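Side-chain contacts in kinesin-like protein Nod (Drosophila melanogaster, PDB 3DC4), which hydrolyses ATP and binds microtubules and their plus ends as a kinesin-family protein, and is required for segregating non-exchange chromosomes in meiosis: residues A[28-33]-A[43-48]; A[57-62]-A[317-322]; A[99-104]-A[326-331]. One frame throughout, in Å; residues are numbered along the deposited sequence.

Interaction 1. Residues A[28-33]-A[43-48]. With ADP (adenosine-5'-diphosphate), chain C.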
loop_
_atom_site.group_PDB
_atom_site.type_symbol
_atom_site.label_atom_id
_atom_site.label_comp_id
_atom_site.label_asym_id
_atom_site.label_seq_id
_atom_site.Cartn_x
_atom_site.Cartn_y
_atom_site.Cartn_z
ATOM N N VAL A 28 2.644 3.957 -11.338
ATOM C CA VAL A 28 3.184 2.755 -11.951
ATOM C C VAL A 28 4.697 2.818 -11.852
ATOM O O VAL A 28 5.312 3.867 -12.078
ATOM C CB VAL A 28 2.799 2.632 -13.444
ATOM C CG1 VAL A 28 3.403 1.357 -14.030
ATOM C CG2 VAL A 28 1.281 2.590 -13.582
ATOM N N ARG A 29 5.294 1.686 -11.499
ATOM C CA ARG A 29 6.741 1.596 -11.400
ATOM C C ARG A 29 7.232 0.431 -12.239
ATOM O O ARG A 29 6.827 -0.711 -12.028
ATOM C CB ARG A 29 7.194 1.390 -9.949
ATOM C CG ARG A 29 8.723 1.477 -9.795
ATOM C CD ARG A 29 9.208 1.253 -8.352
ATOM N NE ARG A 29 10.592 1.719 -8.192
ATOM C CZ ARG A 29 11.287 1.661 -7.062
ATOM N NH1 ARG A 29 10.732 1.143 -5.976
ATOM N NH2 ARG A 29 12.525 2.142 -7.015
ATOM N N GLU A 30 8.106 0.733 -13.188
ATOM C CA GLU A 30 8.676 -0.276 -14.065
ATOM C C GLU A 30 9.797 -0.987 -13.318
ATOM O O GLU A 30 10.675 -0.336 -12.756
ATOM C CB GLU A 30 9.241 0.387 -15.326
ATOM C CG GLU A 30 10.021 -0.557 -16.235
ATOM C CD GLU A 30 10.662 0.171 -17.410
ATOM O OE1 GLU A 30 11.297 1.217 -17.177
ATOM O OE2 GLU A 30 10.539 -0.306 -18.557
ATOM N N ALA A 31 9.761 -2.316 -13.291
ATOM C CA ALA A 31 10.803 -3.082 -12.609
ATOM C C ALA A 31 12.077 -3.042 -13.466
ATOM O O ALA A 31 12.021 -2.739 -14.664
ATOM C CB ALA A 31 10.345 -4.527 -12.406
ATOM N N PRO A 32 13.244 -3.324 -12.859
ATOM C CA PRO A 32 14.522 -3.318 -13.588
ATOM C C PRO A 32 14.521 -4.335 -14.724
ATOM O O PRO A 32 13.903 -5.397 -14.620
ATOM C CB PRO A 32 15.541 -3.698 -12.515
ATOM C CG PRO A 32 14.923 -3.181 -11.268
ATOM C CD PRO A 32 13.468 -3.555 -11.422
ATOM N N TYR A 33 15.231 -4.017 -15.800
ATOM C CA TYR A 33 15.305 -4.916 -16.939
ATOM C C TYR A 33 16.439 -5.919 -16.740
ATOM O O TYR A 33 17.555 -5.548 -16.376
ATOM C CB TYR A 33 15.520 -4.116 -18.230
ATOM C CG TYR A 33 15.348 -4.930 -19.497
ATOM C CD1 TYR A 33 16.273 -5.914 -19.852
ATOM C CD2 TYR A 33 14.250 -4.724 -20.333
ATOM C CE1 TYR A 33 16.109 -6.672 -21.010
ATOM C CE2 TYR A 33 14.074 -5.477 -21.493
ATOM C CZ TYR A 33 15.007 -6.449 -21.825
ATOM O OH TYR A 33 14.838 -7.202 -22.966
ATOM N N SER A 43 12.561 -3.219 -23.607
ATOM C CA SER A 43 11.450 -3.057 -22.676
ATOM C C SER A 43 10.134 -2.833 -23.407
ATOM O O SER A 43 10.067 -2.064 -24.365
ATOM C CB SER A 43 11.703 -1.879 -21.736
ATOM O OG SER A 43 10.595 -1.684 -20.875
ATOM N N VAL A 44 9.087 -3.508 -22.946
ATOM C CA VAL A 44 7.774 -3.362 -23.552
ATOM C C VAL A 44 7.158 -2.058 -23.070
ATOM O O VAL A 44 6.149 -1.599 -23.603
ATOM C CB VAL A 44 6.836 -4.517 -23.151
ATOM C CG1 VAL A 44 7.440 -5.844 -23.568
ATOM C CG2 VAL A 44 6.586 -4.488 -21.651
ATOM N N VAL A 45 7.766 -1.475 -22.044
ATOM C CA VAL A 45 7.276 -0.226 -21.482
ATOM C C VAL A 45 7.939 0.953 -22.179
ATOM O O VAL A 45 9.164 1.069 -22.211
ATOM C CB VAL A 45 7.567 -0.139 -19.972
ATOM C CG1 VAL A 45 6.977 1.152 -19.404
ATOM C CG2 VAL A 45 6.984 -1.349 -19.253
ATOM N N GLN A 46 7.124 1.826 -22.746
ATOM C CA GLN A 46 7.661 2.975 -23.437
ATOM C C GLN A 46 7.221 4.267 -22.781
ATOM O O GLN A 46 6.035 4.472 -22.527
ATOM C CB GLN A 46 7.197 2.972 -24.890
ATOM C CG GLN A 46 7.858 4.020 -25.747
ATOM C CD GLN A 46 7.038 4.358 -26.971
ATOM O OE1 GLN A 46 6.621 3.467 -27.718
ATOM N NE2 GLN A 46 6.798 5.654 -27.187
ATOM N N PHE A 47 8.188 5.125 -22.490
ATOM C CA PHE A 47 7.892 6.424 -21.912
ATOM C C PHE A 47 8.090 7.404 -23.067
ATOM O O PHE A 47 9.212 7.674 -23.469
ATOM C CB PHE A 47 8.846 6.733 -20.756
ATOM C CG PHE A 47 8.667 5.826 -19.570
ATOM C CD1 PHE A 47 9.273 4.573 -19.532
ATOM C CD2 PHE A 47 7.861 6.210 -18.502
ATOM C CE1 PHE A 47 9.078 3.717 -18.448
ATOM C CE2 PHE A 47 7.660 5.358 -17.414
ATOM C CZ PHE A 47 8.271 4.110 -17.389
ATOM N N PRO A 48 6.990 7.929 -23.628
ATOM C CA PRO A 48 7.024 8.875 -24.747
ATOM C C PRO A 48 8.016 10.020 -24.557
ATOM O O PRO A 48 8.111 10.594 -23.474
ATOM C CB PRO A 48 5.583 9.374 -24.820
ATOM C CG PRO A 48 4.796 8.202 -24.333
ATOM C CD PRO A 48 5.612 7.732 -23.156
HETATM P PB ADP C . 7.764 -8.850 -5.771
HETATM O O1B ADP C . 6.801 -8.029 -6.528
HETATM O O2B ADP C . 7.630 -8.506 -4.248
HETATM O O3B ADP C . 7.369 -10.451 -6.091
HETATM P PA ADP C . 10.346 -8.076 -5.195
HETATM O O1A ADP C . 9.868 -6.861 -4.564
HETATM O O2A ADP C . 10.519 -9.241 -4.137
HETATM O O3A ADP C . 9.255 -8.524 -6.345
HETATM O "O5'" ADP C . 11.712 -7.765 -5.967
HETATM C "C5'" ADP C . 12.215 -8.967 -6.567
HETATM C "C4'" ADP C . 13.731 -8.829 -6.727
HETATM O "O4'" ADP C . 14.057 -7.717 -7.599
HETATM C "C3'" ADP C . 14.416 -8.533 -5.340
HETATM O "O3'" ADP C . 15.804 -8.834 -5.371
HETATM C "C2'" ADP C . 14.423 -6.951 -5.427
HETATM O "O2'" ADP C . 15.469 -6.401 -4.611
HETATM C "C1'" ADP C . 14.784 -6.686 -6.914
HETATM N N9 ADP C . 14.280 -5.381 -7.342
HETATM C C8 ADP C . 12.982 -5.083 -7.685
HETATM N N7 ADP C . 12.843 -3.791 -7.887
HETATM C C5 ADP C . 14.078 -3.224 -7.888
HETATM C C6 ADP C . 14.580 -1.906 -8.035
HETATM N N6 ADP C . 13.745 -0.881 -8.440
HETATM N N1 ADP C . 15.895 -1.676 -7.803
HETATM C C2 ADP C . 16.740 -2.678 -7.544
HETATM N N3 ADP C . 16.316 -3.926 -7.369
HETATM C C4 ADP C . 15.016 -4.233 -7.479
HETATM O O HOH W 1 11.370 1.495 -20.514
#
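A carboxylate of the central sheet, Glu30, is gripped here by a serine-led turn, Ser43 to Val45, that opens the small antiparallel sheet at the edge of the kinesin motor domain. Ser43 forms an ST turn: its OG accepts from the backbone N of Val45 at 3.1 Å and donates to Glu30 OE2 at 2.7 Å, meeting that oxygen nearly along its C-O axis. One hydroxyl thus ties the turn to itself and the turn to strand 23-30. Glu30 reaches it because CG lies anti to the backbone N (chi1 173°) and the chain beyond is extended, sliding past the oppositely directed Val45, whose CB comes within 3.3 Å of OE2. The carboxylate is buried yet well supplied with donors: OE2 also accepts a hydrogen bond from a water, and OE1 accepts from the backbone N of Ala71. Such company probably keeps Glu30 ionised. At the other end of the contact the Tyr33 ring meets the start of the turn obliquely, CE2 3.4 Å from Ser43 N, while His315 packs edge-to-face with it. Arg29 and Pro32, close by in the same segment, reach the nucleotide: Pro32 CG lies 3.5 Å from ADP C5, and Arg29 turns one face of its guanidinium to N6 of the adenine. The other oxygen of Glu30, OE1, lies at the edge of the Phe47 ring, CE1 3.6 Å away, with carboxylate and ring planes 59° apart. The water completes the bridge by donating to both Glu30 OE2 and Val45 O, each at 2.8 Å.

Interaction 2. Residues A[57-62]-A[317-322]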
loop_
_atom_site.group_PDB
_atom_site.type_symbol
_atom_site.label_atom_id
_atom_site.label_comp_id
_atom_site.label_asym_id
_atom_site.label_seq_id
_atom_site.Cartn_x
_atom_site.Cartn_y
_atom_site.Cartn_z
ATOM N N ILE A 57 3.274 3.756 -22.681
ATOM C CA ILE A 57 2.671 3.004 -23.760
ATOM C C ILE A 57 3.158 1.578 -23.688
ATOM O O ILE A 57 4.356 1.322 -23.589
ATOM C CB ILE A 57 3.049 3.596 -25.121
ATOM C CG1 ILE A 57 2.494 5.018 -25.223
ATOM C CG2 ILE A 57 2.500 2.710 -26.247
ATOM C CD1 ILE A 57 3.045 5.810 -26.380
ATOM N N VAL A 58 2.211 0.653 -23.700
ATOM C CA VAL A 58 2.524 -0.763 -23.656
ATOM C C VAL A 58 1.638 -1.436 -24.690
ATOM O O VAL A 58 0.427 -1.250 -24.694
ATOM C CB VAL A 58 2.246 -1.357 -22.262
ATOM C CG1 VAL A 58 2.499 -2.858 -22.280
ATOM C CG2 VAL A 58 3.149 -0.691 -21.229
ATOM N N ASP A 59 2.268 -2.192 -25.580
ATOM C CA ASP A 59 1.569 -2.898 -26.642
ATOM C C ASP A 59 0.638 -1.943 -27.396
ATOM O O ASP A 59 -0.522 -2.258 -27.653
ATOM C CB ASP A 59 0.789 -4.079 -26.047
ATOM C CG ASP A 59 0.413 -5.118 -27.085
ATOM O OD1 ASP A 59 1.221 -5.372 -28.001
ATOM O OD2 ASP A 59 -0.690 -5.692 -26.975
ATOM N N GLN A 60 1.162 -0.767 -27.729
ATOM C CA GLN A 60 0.425 0.263 -28.464
ATOM C C GLN A 60 -0.710 0.918 -27.687
ATOM O O GLN A 60 -1.437 1.752 -28.225
ATOM C CB GLN A 60 -0.117 -0.308 -29.779
ATOM C CG GLN A 60 0.970 -0.607 -30.789
ATOM C CD GLN A 60 1.790 0.627 -31.108
ATOM O OE1 GLN A 60 1.268 1.624 -31.611
ATOM N NE2 GLN A 60 3.084 0.569 -30.812
ATOM N N ASN A 61 -0.857 0.546 -26.421
ATOM C CA ASN A 61 -1.898 1.115 -25.578
ATOM C C ASN A 61 -1.314 2.240 -24.748
ATOM O O ASN A 61 -0.242 2.100 -24.167
ATOM C CB ASN A 61 -2.473 0.052 -24.645
ATOM C CG ASN A 61 -3.151 -1.066 -25.395
ATOM O OD1 ASN A 61 -4.204 -0.868 -26.003
ATOM N ND2 ASN A 61 -2.553 -2.241 -25.365
ATOM N N GLU A 62 -2.034 3.349 -24.672
ATOM C CA GLU A 62 -1.562 4.493 -23.912
ATOM C C GLU A 62 -2.230 4.546 -22.539
ATOM O O GLU A 62 -3.449 4.495 -22.424
ATOM C CB GLU A 62 -1.838 5.765 -24.708
ATOM C CG GLU A 62 -1.003 6.960 -24.301
ATOM C CD GLU A 62 -0.942 8.007 -25.405
ATOM O OE1 GLU A 62 -0.272 7.753 -26.425
ATOM O OE2 GLU A 62 -1.575 9.069 -25.255
ATOM N N CYS A 317 7.914 -11.261 -22.279
ATOM C CA CYS A 317 7.250 -12.483 -21.828
ATOM C C CYS A 317 6.165 -12.227 -20.784
ATOM O O CYS A 317 5.295 -13.072 -20.563
ATOM C CB CYS A 317 8.279 -13.478 -21.257
ATOM S SG CYS A 317 9.175 -12.898 -19.770
ATOM N N ASP A 318 6.211 -11.064 -20.148
ATOM C CA ASP A 318 5.221 -10.727 -19.133
ATOM C C ASP A 318 4.206 -9.710 -19.637
ATOM O O ASP A 318 3.456 -9.152 -18.839
ATOM C CB ASP A 318 5.910 -10.152 -17.893
ATOM C CG ASP A 318 6.947 -11.087 -17.318
ATOM O OD1 ASP A 318 6.630 -12.283 -17.146
ATOM O OD2 ASP A 318 8.069 -10.626 -17.027
ATOM N N LEU A 319 4.168 -9.491 -20.949
ATOM C CA LEU A 319 3.259 -8.512 -21.546
ATOM C C LEU A 319 1.821 -8.627 -21.071
ATOM O O LEU A 319 1.195 -7.633 -20.712
ATOM C CB LEU A 319 3.277 -8.632 -23.077
ATOM C CG LEU A 319 2.337 -7.634 -23.755
ATOM C CD1 LEU A 319 2.767 -6.214 -23.388
ATOM C CD2 LEU A 319 2.363 -7.818 -25.276
ATOM N N SER A 320 1.302 -9.848 -21.071
ATOM C CA SER A 320 -0.073 -10.097 -20.671
ATOM C C SER A 320 -0.353 -9.694 -19.221
ATOM O O SER A 320 -1.380 -9.088 -18.923
ATOM C CB SER A 320 -0.393 -11.576 -20.872
ATOM O OG SER A 320 -1.772 -11.824 -20.712
ATOM N N GLU A 321 0.562 -10.038 -18.326
ATOM C CA GLU A 321 0.399 -9.696 -16.919
ATOM C C GLU A 321 0.525 -8.187 -16.750
ATOM O O GLU A 321 -0.207 -7.562 -15.985
ATOM C CB GLU A 321 1.459 -10.411 -16.077
ATOM C CG GLU A 321 1.315 -11.932 -16.066
ATOM C CD GLU A 321 -0.090 -12.381 -15.685
ATOM O OE1 GLU A 321 -0.793 -11.623 -14.981
ATOM O OE2 GLU A 321 -0.495 -13.500 -16.078
ATOM N N THR A 322 1.461 -7.601 -17.479
ATOM C CA THR A 322 1.665 -6.161 -17.419
ATOM C C THR A 322 0.399 -5.437 -17.879
ATOM O O THR A 322 -0.067 -4.513 -17.210
ATOM C CB THR A 322 2.868 -5.766 -18.285
ATOM O OG1 THR A 322 4.065 -6.228 -17.645
ATOM C CG2 THR A 322 2.956 -4.254 -18.472
#
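Val58 and Leu319 lie alongside each other, pointing opposite ways, branch against branch, where the hairpin 55-64 meets the first turn of helix 319-335. The closest approach is CG1 of Val58 to CD1 of Leu319, 3.5 Å. With CG of Leu319 anti to the backbone N, chi1 180° carries it out toward the hairpin, where one methyl meets Val58 and the other Asp59. That second methyl, CD2, lies 3.8 Å from CG of Asp59, whose side chain crosses that of the leucine at about a right angle. Thr322, one helical turn on, also lies crosswise to Val58: its CG2 stands 4.1 Å from Val58 CG1, and its OG1 is hydrogen-bonded to the carbonyl of Ser313. The two ends of this threonine therefore do different work, the methyl facing the hairpin and the hydroxyl the loop before the helix. Val58 and Asp59 are presented by a type I' turn from Val58 to Asn61. Val58 O accepts there from both N and ND2 of Asn61, the latter at 3.2 Å and in the carbonyl plane. An alanine in place of Leu319 would lose both methyl contacts and is likely to open a gap between Val58 and the helix. No hydrogen bond joins the two segments, so their attachment here rests on apolar shape; Asp59 lays CB and its carboxylate against the leucine methyls without a polar partner across the contact, and being exposed, its charge can probably be met by solvent.

Interaction 3. Residues A[99-104]-A[326-331]. With ADP (adenosine-5'-diphosphate), chain C.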
loop_
_atom_site.group_PDB
_atom_site.type_symbol
_atom_site.label_atom_id
_atom_site.label_comp_id
_atom_site.label_asym_id
_atom_site.label_seq_id
_atom_site.Cartn_x
_atom_site.Cartn_y
_atom_site.Cartn_z
ATOM N N LEU A 99 -0.867 0.912 -1.507
ATOM C CA LEU A 99 -0.930 -0.484 -1.901
ATOM C C LEU A 99 -0.196 -0.824 -3.184
ATOM O O LEU A 99 -0.425 -0.214 -4.231
ATOM C CB LEU A 99 -2.403 -0.904 -2.002
ATOM C CG LEU A 99 -2.777 -2.321 -2.430
ATOM C CD1 LEU A 99 -4.177 -2.630 -1.921
ATOM C CD2 LEU A 99 -2.709 -2.455 -3.950
ATOM N N ALA A 100 0.686 -1.813 -3.085
ATOM C CA ALA A 100 1.452 -2.266 -4.232
ATOM C C ALA A 100 0.785 -3.531 -4.754
ATOM O O ALA A 100 0.407 -4.428 -3.985
ATOM C CB ALA A 100 2.905 -2.572 -3.826
ATOM N N TYR A 101 0.637 -3.601 -6.066
ATOM C CA TYR A 101 0.030 -4.764 -6.687
ATOM C C TYR A 101 0.720 -5.012 -8.012
ATOM O O TYR A 101 1.454 -4.157 -8.518
ATOM C CB TYR A 101 -1.463 -4.535 -6.923
ATOM C CG TYR A 101 -1.790 -3.620 -8.085
ATOM C CD1 TYR A 101 -1.782 -2.228 -7.936
ATOM C CD2 TYR A 101 -2.150 -4.147 -9.330
ATOM C CE1 TYR A 101 -2.134 -1.388 -9.005
ATOM C CE2 TYR A 101 -2.503 -3.318 -10.400
ATOM C CZ TYR A 101 -2.495 -1.940 -10.231
ATOM O OH TYR A 101 -2.857 -1.102 -11.262
ATOM N N GLY A 102 0.487 -6.191 -8.572
ATOM C CA GLY A 102 1.104 -6.519 -9.834
ATOM C C GLY A 102 1.738 -7.889 -9.780
ATOM O O GLY A 102 1.729 -8.549 -8.743
ATOM N N GLN A 103 2.316 -8.294 -10.902
ATOM C CA GLN A 103 2.957 -9.596 -11.050
ATOM C C GLN A 103 4.117 -9.888 -10.098
ATOM O O GLN A 103 4.898 -9.006 -9.755
ATOM C CB GLN A 103 3.445 -9.737 -12.493
ATOM C CG GLN A 103 3.914 -11.116 -12.883
ATOM C CD GLN A 103 4.530 -11.144 -14.277
ATOM O OE1 GLN A 103 4.812 -12.213 -14.816
ATOM N NE2 GLN A 103 4.740 -9.970 -14.863
ATOM N N THR A 104 4.245 -11.151 -9.706
ATOM C CA THR A 104 5.328 -11.540 -8.823
ATOM C C THR A 104 6.652 -11.196 -9.489
ATOM O O THR A 104 6.816 -11.369 -10.700
ATOM C CB THR A 104 5.296 -13.048 -8.525
ATOM O OG1 THR A 104 4.059 -13.379 -7.885
ATOM C CG2 THR A 104 6.449 -13.434 -7.611
ATOM N N LEU A 326 -1.921 -2.788 -15.758
ATOM C CA LEU A 326 -2.155 -1.419 -16.201
ATOM C C LEU A 326 -3.645 -1.155 -16.449
ATOM O O LEU A 326 -4.140 -0.071 -16.127
ATOM C CB LEU A 326 -1.312 -1.117 -17.454
ATOM C CG LEU A 326 0.196 -1.179 -17.182
ATOM C CD1 LEU A 326 0.984 -1.184 -18.477
ATOM C CD2 LEU A 326 0.601 0.004 -16.307
ATOM N N ARG A 327 -4.361 -2.134 -17.000
ATOM C CA ARG A 327 -5.789 -1.947 -17.249
ATOM C C ARG A 327 -6.510 -1.738 -15.913
ATOM O O ARG A 327 -7.420 -0.917 -15.813
ATOM C CB ARG A 327 -6.369 -3.149 -18.017
ATOM C CG ARG A 327 -5.982 -3.149 -19.502
ATOM C CD ARG A 327 -6.425 -4.419 -20.210
ATOM N NE ARG A 327 -7.865 -4.619 -20.116
ATOM C CZ ARG A 327 -8.759 -4.057 -20.922
ATOM N NH1 ARG A 327 -8.372 -3.255 -21.902
ATOM N NH2 ARG A 327 -10.049 -4.292 -20.732
ATOM N N PHE A 328 -6.089 -2.458 -14.879
ATOM C CA PHE A 328 -6.724 -2.273 -13.583
ATOM C C PHE A 328 -6.484 -0.844 -13.093
ATOM O O PHE A 328 -7.376 -0.227 -12.501
ATOM C CB PHE A 328 -6.190 -3.268 -12.547
ATOM C CG PHE A 328 -6.728 -3.028 -11.168
ATOM C CD1 PHE A 328 -7.990 -3.494 -10.798
ATOM C CD2 PHE A 328 -6.010 -2.248 -10.270
ATOM C CE1 PHE A 328 -8.522 -3.171 -9.556
ATOM C CE2 PHE A 328 -6.530 -1.921 -9.035
ATOM C CZ PHE A 328 -7.794 -2.383 -8.673
ATOM N N GLY A 329 -5.280 -0.324 -13.337
ATOM C CA GLY A 329 -4.950 1.032 -12.920
ATOM C C GLY A 329 -5.892 2.037 -13.558
ATOM O O GLY A 329 -6.337 2.990 -12.921
ATOM N N THR A 330 -6.201 1.811 -14.827
ATOM C CA THR A 330 -7.099 2.685 -15.556
ATOM C C THR A 330 -8.487 2.643 -14.920
ATOM O O THR A 330 -9.134 3.677 -14.758
ATOM C CB THR A 330 -7.188 2.250 -17.030
ATOM O OG1 THR A 330 -5.880 2.283 -17.608
ATOM C CG2 THR A 330 -8.104 3.181 -17.812
ATOM N N SER A 331 -8.937 1.448 -14.543
ATOM C CA SER A 331 -10.252 1.298 -13.922
ATOM C C SER A 331 -10.313 1.993 -12.564
ATOM O O SER A 331 -11.267 2.708 -12.265
ATOM C CB SER A 331 -10.598 -0.176 -13.748
ATOM O OG SER A 331 -10.739 -0.817 -15.001
HETATM P PB ADP C . 7.764 -8.850 -5.771
HETATM O O1B ADP C . 6.801 -8.029 -6.528
HETATM O O2B ADP C . 7.630 -8.506 -4.248
HETATM O O3B ADP C . 7.369 -10.451 -6.091
HETATM P PA ADP C . 10.346 -8.076 -5.195
HETATM O O1A ADP C . 9.868 -6.861 -4.564
HETATM O O2A ADP C . 10.519 -9.241 -4.137
HETATM O O3A ADP C . 9.255 -8.524 -6.345
HETATM O "O5'" ADP C . 11.712 -7.765 -5.967
HETATM C "C5'" ADP C . 12.215 -8.967 -6.567
HETATM C "C4'" ADP C . 13.731 -8.829 -6.727
HETATM O "O4'" ADP C . 14.057 -7.717 -7.599
HETATM C "C3'" ADP C . 14.416 -8.533 -5.340
HETATM O "O3'" ADP C . 15.804 -8.834 -5.371
HETATM C "C2'" ADP C . 14.423 -6.951 -5.427
HETATM O "O2'" ADP C . 15.469 -6.401 -4.611
HETATM C "C1'" ADP C . 14.784 -6.686 -6.914
HETATM N N9 ADP C . 14.280 -5.381 -7.342
HETATM C C8 ADP C . 12.982 -5.083 -7.685
HETATM N N7 ADP C . 12.843 -3.791 -7.887
HETATM C C5 ADP C . 14.078 -3.224 -7.888
HETATM C C6 ADP C . 14.580 -1.906 -8.035
HETATM N N6 ADP C . 13.745 -0.881 -8.440
HETATM N N1 ADP C . 15.895 -1.676 -7.803
HETATM C C2 ADP C . 16.740 -2.678 -7.544
HETATM N N3 ADP C . 16.316 -3.926 -7.369
HETATM C C4 ADP C . 15.016 -4.233 -7.479
#
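Tyr101 and Phe328 form a T-shaped aromatic pair, the edge of Phe328 directed at the face of Tyr101 with centroids 5.2 Å apart and planes at 75°. One ring atom, Phe328 CD2, does the closest touching, 3.5 Å from Tyr101 CZ. Tyr101 gets there with CG set between its backbone N and carbonyl carbon (chi1 75°), a placing that sends the ring from the strand across to helix 319-335. Beyond Phe328, helix 267-279 adds Leu268 and Asn272.

The phenol is held by a hydrogen bond between its OH and the carbonyl of Thr325; the same OH also lies in the plane of the Phe328 ring, at its edge. It comes 3.3 Å from Gly329 N, but at an angle too poor for a bond. The glycine lets the hydroxyl sit close to the helix, since a CB there would be tight against it.

On the nucleotide side, Thr104 CG2 is 3.5 Å from O3B of ADP, and Gly102 O accepts from Lys108 NZ. Tyr101 stands where strand 96-101 runs into the phosphate-binding loop, an arrangement typical of P-loop NTPases, in which that loop follows a strand of the central sheet.

Overall arrangement
From the N terminus, strand 23-30 leads into interaction 1, which closes a nine-residue loop onto the first strand of the small sheet, before interactions 2 and 3 open. Strands 45-46 and 55-58 are neighbours there, and a probable hydrogen bond from Ile57 N to Gln46 O joins interactions 1 and 2. Interactions 2 and 3 both close long loops onto helix 319-335, and they cross: 57-62 and 99-104 come first, then 317-322 and 326-331. Val58 also packs on Leu326, linking these two. Interactions 2 and 3 tie the C-terminal helix to the small sheet and the central sheet, interaction 1 joins the two sheets directly, and interactions 1 and 3 both reach ADP.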